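PDB 7M5H: nucleoside 2-deoxyribosyltransferase from Enterococcus faecalis, which may hydrolyse the N-glycosidic bond of 5-hydroxymethyl-dUMP, releasing the base from the deoxyribose phosphate. Local coordinates for residues B[19-24]-B[74-79]; B[101-106]-B[151-156]; B[61-66]-B[87-92]. All coordinates share one frame; numbering follows the deposited sequence.

Contact 1. Residues B[19-24]-B[74-79]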
loop_
_atom_site.group_PDB
_atom_site.type_symbol
_atom_site.label_atom_id
_atom_site.label_comp_id
_atom_site.label_asym_id
_atom_site.label_seq_id
_atom_site.Cartn_x
_atom_site.Cartn_y
_atom_site.Cartn_z
ATOM N N LEU B 19 -4.787 -13.156 10.502
ATOM C CA LEU B 19 -5.380 -14.467 10.751
ATOM C C LEU B 19 -5.952 -14.553 12.161
ATOM O O LEU B 19 -7.074 -15.036 12.356
ATOM C CB LEU B 19 -4.340 -15.567 10.529
ATOM C CG LEU B 19 -3.994 -15.930 9.083
ATOM C CD1 LEU B 19 -2.742 -16.796 9.031
ATOM C CD2 LEU B 19 -5.161 -16.646 8.427
ATOM N N ARG B 20 -5.196 -14.084 13.156
ATOM C CA ARG B 20 -5.666 -14.145 14.537
ATOM C C ARG B 20 -6.844 -13.206 14.766
ATOM O O ARG B 20 -7.771 -13.538 15.513
ATOM C CB ARG B 20 -4.524 -13.809 15.496
ATOM C CG ARG B 20 -3.412 -14.844 15.537
ATOM C CD ARG B 20 -2.254 -14.360 16.394
ATOM N NE ARG B 20 -2.705 -13.937 17.716
ATOM C CZ ARG B 20 -2.756 -14.733 18.778
ATOM N NH1 ARG B 20 -2.378 -16.001 18.680
ATOM N NH2 ARG B 20 -3.184 -14.261 19.940
ATOM N N TYR B 21 -6.824 -12.029 14.138
ATOM C CA TYR B 21 -7.911 -11.078 14.338
ATOM C C TYR B 21 -9.192 -11.554 13.664
ATOM O O TYR B 21 -10.284 -11.399 14.222
ATOM C CB TYR B 21 -7.509 -9.699 13.819
ATOM C CG TYR B 21 -8.504 -8.611 14.157
ATOM C CD1 TYR B 21 -8.701 -8.208 15.472
ATOM C CD2 TYR B 21 -9.243 -7.984 13.162
ATOM C CE1 TYR B 21 -9.609 -7.213 15.787
ATOM C CE2 TYR B 21 -10.152 -6.987 13.468
ATOM C CZ TYR B 21 -10.331 -6.606 14.780
ATOM O OH TYR B 21 -11.235 -5.615 15.089
ATOM N N ASN B 22 -9.078 -12.134 12.465
ATOM C CA ASN B 22 -10.255 -12.679 11.796
ATOM C C ASN B 22 -10.919 -13.757 12.643
ATOM O O ASN B 22 -12.145 -13.772 12.794
ATOM C CB ASN B 22 -9.877 -13.239 10.423
ATOM C CG ASN B 22 -9.416 -12.163 9.456
ATOM O OD1 ASN B 22 -9.689 -10.979 9.648
ATOM N ND2 ASN B 22 -8.718 -12.575 8.404
ATOM N N ALA B 23 -10.121 -14.664 13.214
ATOM C CA ALA B 23 -10.683 -15.714 14.058
ATOM C C ALA B 23 -11.284 -15.136 15.333
ATOM O O ALA B 23 -12.302 -15.634 15.827
ATOM C CB ALA B 23 -9.608 -16.749 14.391
ATOM N N TYR B 24 -10.667 -14.086 15.878
ATOM C CA TYR B 24 -11.183 -13.468 17.095
ATOM C C TYR B 24 -12.507 -12.756 16.839
ATOM O O TYR B 24 -13.402 -12.775 17.694
ATOM C CB TYR B 24 -10.138 -12.506 17.664
ATOM C CG TYR B 24 -10.697 -11.383 18.509
ATOM C CD1 TYR B 24 -11.117 -11.606 19.815
ATOM C CD2 TYR B 24 -10.782 -10.090 18.007
ATOM C CE1 TYR B 24 -11.620 -10.576 20.590
ATOM C CE2 TYR B 24 -11.282 -9.055 18.773
ATOM C CZ TYR B 24 -11.697 -9.302 20.063
ATOM O OH TYR B 24 -12.197 -8.272 20.827
ATOM N N VAL B 74 -19.334 -8.923 5.380
ATOM C CA VAL B 74 -18.600 -8.175 6.393
ATOM C C VAL B 74 -17.187 -7.960 5.871
ATOM O O VAL B 74 -16.496 -8.922 5.516
ATOM C CB VAL B 74 -18.592 -8.911 7.743
ATOM C CG1 VAL B 74 -17.707 -8.179 8.740
ATOM C CG2 VAL B 74 -20.009 -9.040 8.281
ATOM N N ALA B 75 -16.757 -6.701 5.814
ATOM C CA ALA B 75 -15.484 -6.334 5.209
ATOM C C ALA B 75 -14.614 -5.588 6.209
ATOM O O ALA B 75 -15.085 -4.692 6.913
ATOM C CB ALA B 75 -15.696 -5.474 3.960
ATOM N N LEU B 76 -13.339 -5.963 6.262
ATOM C CA LEU B 76 -12.353 -5.287 7.093
ATOM C C LEU B 76 -11.532 -4.360 6.205
ATOM O O LEU B 76 -10.881 -4.817 5.259
ATOM C CB LEU B 76 -11.457 -6.300 7.809
ATOM C CG LEU B 76 -11.898 -6.756 9.205
ATOM C CD1 LEU B 76 -13.379 -7.109 9.252
ATOM C CD2 LEU B 76 -11.060 -7.937 9.673
ATOM N N LEU B 77 -11.570 -3.062 6.506
ATOM C CA LEU B 77 -10.945 -2.050 5.663
ATOM C C LEU B 77 -9.578 -1.597 6.161
ATOM O O LEU B 77 -8.898 -0.849 5.450
ATOM C CB LEU B 77 -11.860 -0.823 5.542
ATOM C CG LEU B 77 -13.304 -1.042 5.088
ATOM C CD1 LEU B 77 -14.020 0.294 4.946
ATOM C CD2 LEU B 77 -13.357 -1.823 3.783
ATOM N N ASP B 78 -9.157 -2.027 7.347
ATOM C CA ASP B 78 -7.934 -1.514 7.946
ATOM C C ASP B 78 -6.702 -1.959 7.155
ATOM O O ASP B 78 -6.754 -2.846 6.298
ATOM C CB ASP B 78 -7.827 -1.962 9.402
ATOM C CG ASP B 78 -8.635 -1.084 10.338
ATOM O OD1 ASP B 78 -8.391 0.141 10.362
ATOM O OD2 ASP B 78 -9.522 -1.614 11.039
ATOM N N GLY B 79 -5.577 -1.321 7.469
ATOM C CA GLY B 79 -4.349 -1.498 6.735
ATOM C C GLY B 79 -3.869 -0.171 6.188
ATOM O O GLY B 79 -4.587 0.834 6.235
#

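Contact 2. Residues B[101-106]-B[151-156]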
loop_
_atom_site.group_PDB
_atom_site.type_symbol
_atom_site.label_atom_id
_atom_site.label_comp_id
_atom_site.label_asym_id
_atom_site.label_seq_id
_atom_site.Cartn_x
_atom_site.Cartn_y
_atom_site.Cartn_z
ATOM N N VAL B 101 -21.372 -4.531 5.440
ATOM C CA VAL B 101 -21.095 -3.864 6.709
ATOM C C VAL B 101 -19.592 -3.923 6.939
ATOM O O VAL B 101 -19.022 -5.012 7.082
ATOM C CB VAL B 101 -21.861 -4.510 7.874
ATOM C CG1 VAL B 101 -21.490 -3.835 9.185
ATOM C CG2 VAL B 101 -23.360 -4.424 7.635
ATOM N N ALA B 102 -18.949 -2.759 6.974
ATOM C CA ALA B 102 -17.498 -2.670 7.018
ATOM C C ALA B 102 -17.016 -2.183 8.379
ATOM O O ALA B 102 -17.675 -1.376 9.042
ATOM C CB ALA B 102 -16.974 -1.736 5.925
ATOM N N LEU B 103 -15.846 -2.674 8.780
ATOM C CA LEU B 103 -15.211 -2.306 10.039
ATOM C C LEU B 103 -13.924 -1.542 9.757
ATOM O O LEU B 103 -13.102 -1.979 8.946
ATOM C CB LEU B 103 -14.912 -3.545 10.885
ATOM C CG LEU B 103 -14.191 -3.274 12.207
ATOM C CD1 LEU B 103 -15.088 -2.494 13.158
ATOM C CD2 LEU B 103 -13.723 -4.570 12.844
ATOM N N TYR B 104 -13.749 -0.410 10.440
ATOM C CA TYR B 104 -12.620 0.496 10.209
ATOM C C TYR B 104 -12.204 1.080 11.557
ATOM O O TYR B 104 -12.783 2.071 12.013
ATOM C CB TYR B 104 -13.002 1.590 9.217
ATOM C CG TYR B 104 -11.967 2.678 9.045
ATOM C CD1 TYR B 104 -10.678 2.378 8.624
ATOM C CD2 TYR B 104 -12.284 4.009 9.289
ATOM C CE1 TYR B 104 -9.731 3.371 8.459
ATOM C CE2 TYR B 104 -11.342 5.010 9.126
ATOM C CZ TYR B 104 -10.068 4.684 8.711
ATOM O OH TYR B 104 -9.128 5.676 8.547
ATOM N N THR B 105 -11.193 0.476 12.182
ATOM C CA THR B 105 -10.805 0.808 13.548
ATOM C C THR B 105 -9.576 1.704 13.641
ATOM O O THR B 105 -9.137 1.998 14.756
ATOM C CB THR B 105 -10.539 -0.472 14.348
ATOM O OG1 THR B 105 -9.391 -1.139 13.812
ATOM C CG2 THR B 105 -11.735 -1.404 14.284
ATOM N N ASP B 106 -9.010 2.134 12.512
ATOM C CA ASP B 106 -7.751 2.873 12.517
ATOM C C ASP B 106 -7.821 4.075 13.449
ATOM O O ASP B 106 -8.684 4.944 13.298
ATOM C CB ASP B 106 -7.408 3.317 11.091
ATOM C CG ASP B 106 -5.965 3.774 10.948
ATOM O OD1 ASP B 106 -5.547 4.695 11.680
ATOM O OD2 ASP B 106 -5.243 3.205 10.100
ATOM N N GLU B 151 -17.930 -3.387 18.759
ATOM C CA GLU B 151 -19.256 -3.331 19.366
ATOM C C GLU B 151 -20.307 -2.925 18.343
ATOM O O GLU B 151 -21.361 -3.562 18.231
ATOM C CB GLU B 151 -19.248 -2.358 20.545
ATOM C CG GLU B 151 -20.630 -1.922 21.002
ATOM C CD GLU B 151 -20.579 -0.765 21.979
ATOM O OE1 GLU B 151 -19.525 -0.583 22.625
ATOM O OE2 GLU B 151 -21.584 -0.031 22.093
ATOM N N ASP B 152 -20.037 -1.863 17.579
ATOM C CA ASP B 152 -21.005 -1.419 16.582
ATOM C C ASP B 152 -21.125 -2.410 15.433
ATOM O O ASP B 152 -22.188 -2.502 14.806
ATOM C CB ASP B 152 -20.626 -0.033 16.058
ATOM C CG ASP B 152 -20.585 1.012 17.155
ATOM O OD1 ASP B 152 -21.226 0.799 18.205
ATOM O OD2 ASP B 152 -19.915 2.049 16.967
ATOM N N LEU B 153 -20.057 -3.154 15.139
ATOM C CA LEU B 153 -20.132 -4.176 14.100
ATOM C C LEU B 153 -21.101 -5.284 14.494
ATOM O O LEU B 153 -21.979 -5.666 13.712
ATOM C CB LEU B 153 -18.742 -4.750 13.826
ATOM C CG LEU B 153 -18.691 -5.933 12.856
ATOM C CD1 LEU B 153 -19.138 -5.507 11.465
ATOM C CD2 LEU B 153 -17.297 -6.541 12.816
ATOM N N LEU B 154 -20.957 -5.810 15.712
ATOM C CA LEU B 154 -21.855 -6.861 16.180
ATOM C C LEU B 154 -23.283 -6.348 16.305
ATOM O O LEU B 154 -24.239 -7.061 15.976
ATOM C CB LEU B 154 -21.363 -7.409 17.519
ATOM C CG LEU B 154 -19.947 -7.990 17.541
ATOM C CD1 LEU B 154 -19.460 -8.141 18.972
ATOM C CD2 LEU B 154 -19.902 -9.326 16.818
ATOM N N GLU B 155 -23.449 -5.111 16.781
ATOM C CA GLU B 155 -24.784 -4.537 16.906
ATOM C C GLU B 155 -25.448 -4.384 15.543
ATOM O O GLU B 155 -26.644 -4.656 15.392
ATOM C CB GLU B 155 -24.708 -3.189 17.623
ATOM C CG GLU B 155 -26.050 -2.504 17.796
ATOM C CD GLU B 155 -26.977 -3.266 18.722
ATOM O OE1 GLU B 155 -26.519 -3.695 19.802
ATOM O OE2 GLU B 155 -28.162 -3.440 18.366
ATOM N N GLU B 156 -24.683 -3.958 14.534
ATOM C CA GLU B 156 -25.238 -3.806 13.194
ATOM C C GLU B 156 -25.595 -5.157 12.584
ATOM O O GLU B 156 -26.606 -5.280 11.882
ATOM C CB GLU B 156 -24.250 -3.057 12.301
ATOM C CG GLU B 156 -24.722 -2.862 10.869
ATOM C CD GLU B 156 -25.913 -1.929 10.768
ATOM O OE1 GLU B 156 -26.060 -1.052 11.646
ATOM O OE2 GLU B 156 -26.702 -2.073 9.811
#

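Contact 3. Residues B[61-66]-B[87-92]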
loop_
_atom_site.group_PDB
_atom_site.type_symbol
_atom_site.label_atom_id
_atom_site.label_comp_id
_atom_site.label_asym_id
_atom_site.label_seq_id
_atom_site.Cartn_x
_atom_site.Cartn_y
_atom_site.Cartn_z
ATOM N N LEU B 61 -12.664 -17.106 -9.183
ATOM C CA LEU B 61 -13.946 -17.787 -9.330
ATOM C C LEU B 61 -14.354 -18.475 -8.035
ATOM O O LEU B 61 -15.513 -18.386 -7.614
ATOM C CB LEU B 61 -13.879 -18.797 -10.477
ATOM C CG LEU B 61 -15.193 -19.517 -10.786
ATOM C CD1 LEU B 61 -16.282 -18.511 -11.118
ATOM C CD2 LEU B 61 -15.019 -20.510 -11.923
ATOM N N ALA B 62 -13.412 -19.160 -7.381
ATOM C CA ALA B 62 -13.736 -19.870 -6.148
ATOM C C ALA B 62 -14.181 -18.907 -5.054
ATOM O O ALA B 62 -15.119 -19.200 -4.305
ATOM C CB ALA B 62 -12.535 -20.693 -5.681
ATOM N N ASP B 63 -13.524 -17.749 -4.950
ATOM C CA ASP B 63 -13.902 -16.782 -3.926
ATOM C C ASP B 63 -15.214 -16.091 -4.272
ATOM O O ASP B 63 -16.037 -15.833 -3.385
ATOM C CB ASP B 63 -12.789 -15.751 -3.736
ATOM C CG ASP B 63 -12.064 -15.918 -2.420
ATOM O OD1 ASP B 63 -12.693 -16.401 -1.454
ATOM O OD2 ASP B 63 -10.868 -15.572 -2.351
ATOM N N THR B 64 -15.421 -15.776 -5.554
ATOM C CA THR B 64 -16.643 -15.093 -5.962
ATOM C C THR B 64 -17.865 -15.966 -5.714
ATOM O O THR B 64 -18.944 -15.456 -5.392
ATOM C CB THR B 64 -16.559 -14.689 -7.435
ATOM O OG1 THR B 64 -15.396 -13.878 -7.644
ATOM C CG2 THR B 64 -17.791 -13.903 -7.849
ATOM N N GLU B 65 -17.716 -17.285 -5.869
ATOM C CA GLU B 65 -18.823 -18.194 -5.587
ATOM C C GLU B 65 -19.304 -18.043 -4.151
ATOM O O GLU B 65 -20.512 -18.033 -3.887
ATOM C CB GLU B 65 -18.403 -19.639 -5.860
ATOM C CG GLU B 65 -18.238 -19.984 -7.331
ATOM C CD GLU B 65 -17.884 -21.445 -7.544
ATOM O OE1 GLU B 65 -18.063 -21.951 -8.672
ATOM O OE2 GLU B 65 -17.429 -22.093 -6.577
ATOM N N ASN B 66 -18.370 -17.919 -3.207
ATOM C CA ASN B 66 -18.754 -17.742 -1.812
ATOM C C ASN B 66 -19.334 -16.356 -1.560
ATOM O O ASN B 66 -20.239 -16.207 -0.732
ATOM C CB ASN B 66 -17.554 -17.990 -0.899
ATOM C CG ASN B 66 -16.985 -19.387 -1.055
ATOM O OD1 ASN B 66 -15.774 -19.565 -1.192
ATOM N ND2 ASN B 66 -17.857 -20.387 -1.036
ATOM N N ALA B 87 -11.439 -4.839 -1.753
ATOM C CA ALA B 87 -12.032 -3.773 -2.553
ATOM C C ALA B 87 -12.767 -4.336 -3.764
ATOM O O ALA B 87 -13.862 -3.873 -4.104
ATOM C CB ALA B 87 -10.953 -2.783 -2.988
ATOM N N SER B 88 -12.183 -5.341 -4.422
ATOM C CA SER B 88 -12.857 -5.967 -5.557
ATOM C C SER B 88 -14.105 -6.719 -5.114
ATOM O O SER B 88 -15.139 -6.667 -5.790
ATOM C CB SER B 88 -11.896 -6.905 -6.289
ATOM O OG SER B 88 -10.874 -6.177 -6.946
ATOM N N GLU B 89 -14.026 -7.426 -3.983
ATOM C CA GLU B 89 -15.193 -8.140 -3.473
ATOM C C GLU B 89 -16.316 -7.183 -3.098
ATOM O O GLU B 89 -17.495 -7.522 -3.251
ATOM C CB GLU B 89 -14.799 -9.000 -2.271
ATOM C CG GLU B 89 -14.009 -10.248 -2.638
ATOM C CD GLU B 89 -13.457 -10.975 -1.424
ATOM O OE1 GLU B 89 -13.240 -10.321 -0.382
ATOM O OE2 GLU B 89 -13.239 -12.202 -1.514
ATOM N N ILE B 90 -15.974 -5.989 -2.608
ATOM C CA ILE B 90 -16.992 -4.980 -2.324
ATOM C C ILE B 90 -17.671 -4.539 -3.614
ATOM O O ILE B 90 -18.897 -4.378 -3.665
ATOM C CB ILE B 90 -16.368 -3.790 -1.571
ATOM C CG1 ILE B 90 -16.000 -4.196 -0.142
ATOM C CG2 ILE B 90 -17.311 -2.592 -1.567
ATOM C CD1 ILE B 90 -15.216 -3.139 0.608
ATOM N N GLY B 91 -16.887 -4.344 -4.677
ATOM C CA GLY B 91 -17.471 -3.963 -5.954
ATOM C C GLY B 91 -18.391 -5.030 -6.515
ATOM O O GLY B 91 -19.434 -4.721 -7.098
ATOM N N VAL B 92 -18.019 -6.302 -6.351
ATOM C CA VAL B 92 -18.894 -7.390 -6.776
ATOM C C VAL B 92 -20.179 -7.387 -5.959
ATOM O O VAL B 92 -21.280 -7.543 -6.500
ATOM C CB VAL B 92 -18.164 -8.743 -6.669
ATOM C CG1 VAL B 92 -19.135 -9.890 -6.912
ATOM C CG2 VAL B 92 -17.006 -8.807 -7.652
#

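Contact 1. Residues B[19-24]-B[74-79]
Tyr21 and Asn22 of helix 16-30 meet Leu76 at the end of strand 72-76 in a small, buried helix-on-sheet contact near the middle of the Rossmann-like domain. A single methyl, CD2 of Leu76, does the touching on the strand's side. It sits 3.9 Å from CD2 of Tyr21, close to the plane of the phenol ring and at the edge of that ring, so the methyl abuts the ring from the side. The same methyl passes the amide of Asn22, with Leu76 CD2 3.3 Å from Asn22 OD1. This is a close van der Waals contact, and the two side chains run past each other in opposite directions.

Tyr21 has CG anti to its backbone N (chi1 -172°), which extends the ring to the strand and lays its edge beside Leu76, whereas Leu76 is turned well off an ideal staggered position (chi1 -92°), which suggests some crowding. A leucine suits this buried strand site because it offers a branched, apolar end. The flanking polar groups are satisfied elsewhere: Tyr21 OH is hydrogen-bonded to Glu150 OE2, and Asn22 ND2 is hydrogen-bonded to Pro12 O and Gln42 OE1. These bonds fix the amide's rotation and present OD1 to the methyl. Tyrosine and asparagine therefore suit a buried helix face, each adding a polar anchor to its packing surface.

Around this point, Asn22 and Leu76 both lie against Phe9 of strand 5-10, and Tyr21 reaches Leu103 on strand 100-103. Helix 16-30 thus spans three adjacent strands on one face of the parallel sheet, while Ala75 packs against helix 84-96 on the other, and Tyr21 also packs on Ala17 of the second subunit.

Contact 2. Residues B[101-106]-B[151-156]
Leu153 extends from helix 150-159 with both methyls and touches two residues of strand 100-103, Val101 and Leu103. Its CD1 approaches Val101 CG1 at 3.7 Å, and its CD2 lies 4.1 Å from Leu103 CD2. The two leucines share nearly the same conformation, with CG anti to the backbone N and closely similar second torsions. Their side chains cross at about a right angle, and only one methyl of each meets the other.

Val101 packs differently. Its chi1 of 177° puts CG1 anti to the backbone N, with CG2 beside that N, and turns both methyls to Glu156 CG. That methylene stands before the fork of the valine, 3.8 Å from Val101 CG1 and as far from Val101 CG2. The glutamate chain, which leaves its helix anti to the backbone N, then bends at chi2 (67°). Its methylene part thus packs on the valine, and its carboxylate carries on to a salt bridge between OE2 and Arg160 NE. A long glutamate suits a site half apolar and half polar.

In this Rossmann-like alpha/beta domain the helix follows strand 144-147, one of the two outermost strands of the chain's sheet, and returns across the sheet. Its axis lies 9.0 Å from that of strand 101-103, at 168° between their directions, close to antiparallel. Val101 and Leu103 point toward the helix, whereas Ala102 between them faces away, as alternation along a strand demands; on the helix, positions 153 and 156 lie one turn apart and share a face. Leu153 also packs on Val147 and on Val74, and Leu103 touches Leu25 of helix 16-30, which also covers this face.

Contact 3. Residues B[61-66]-B[87-92]
The carboxylates of Asp63 and Glu89 meet with their planes nearly perpendicular, 80° apart. One Glu89 oxygen, OE2, stands above one face of the Asp63 carboxylate, almost directly over CG, at 4.0 Å from Asp63 CG. Asp63 OD2 is 4.2 Å from Glu89 OE2, so two acidic groups lie close, with no bond between them. They have a partner in common in Tyr8, whose OH is hydrogen-bonded both to Asp63 OD1 and to Glu89 OE2. Glu89 gets there on a chain extended beyond CG (chi2 172°), so that the carboxylate reaches Asp63. Between the two backbones the closest CA pair is Thr64 CA and Glu89 CA, 7.5 Å apart.

The segments belong to helices 56-68 and 84-96, which flank strand 72-76 in the chain; the second helix is the crossover of a beta-alpha-beta unit, leading to strand 100-103. Beside the acidic pair, apolar packing takes over: Thr64 CG2 meets Val92 CG1 at 4.3 Å. Threonine serves two purposes here, with its methyl against valine and its OG1 hydrogen-bonded to Ala60 O and to Tyr135 OH of the third subunit. That Tyr135 also packs on Asp63 and Glu89, while Glu89 OE1 binds a glycerol, probably from the crystallisation liquor.

Overall arrangement
The three contacts work on the two faces of one parallel sheet. Contacts 1 and 2, with centres about 11 Å apart, lie on the same face and share neighbouring strands: Ala75 O is 2.9 Å from Leu103 N, and beyond the strand ends Asp78 OD2 lies 2.8 Å from Thr105 OG1, probably a hydrogen bond. Contact 3 is on the other face, about 16 Å from contact 1 and about 20 Å from contact 2 between centres. It meets contact 1 through Leu77 CD2 and Ile90 CD1, 3.9 Å apart, but does not touch contact 2. A glycerol about 3 Å from the Glu89 side chain may mark a pocket at contact 3; contacts 1 and 2 both border the second subunit.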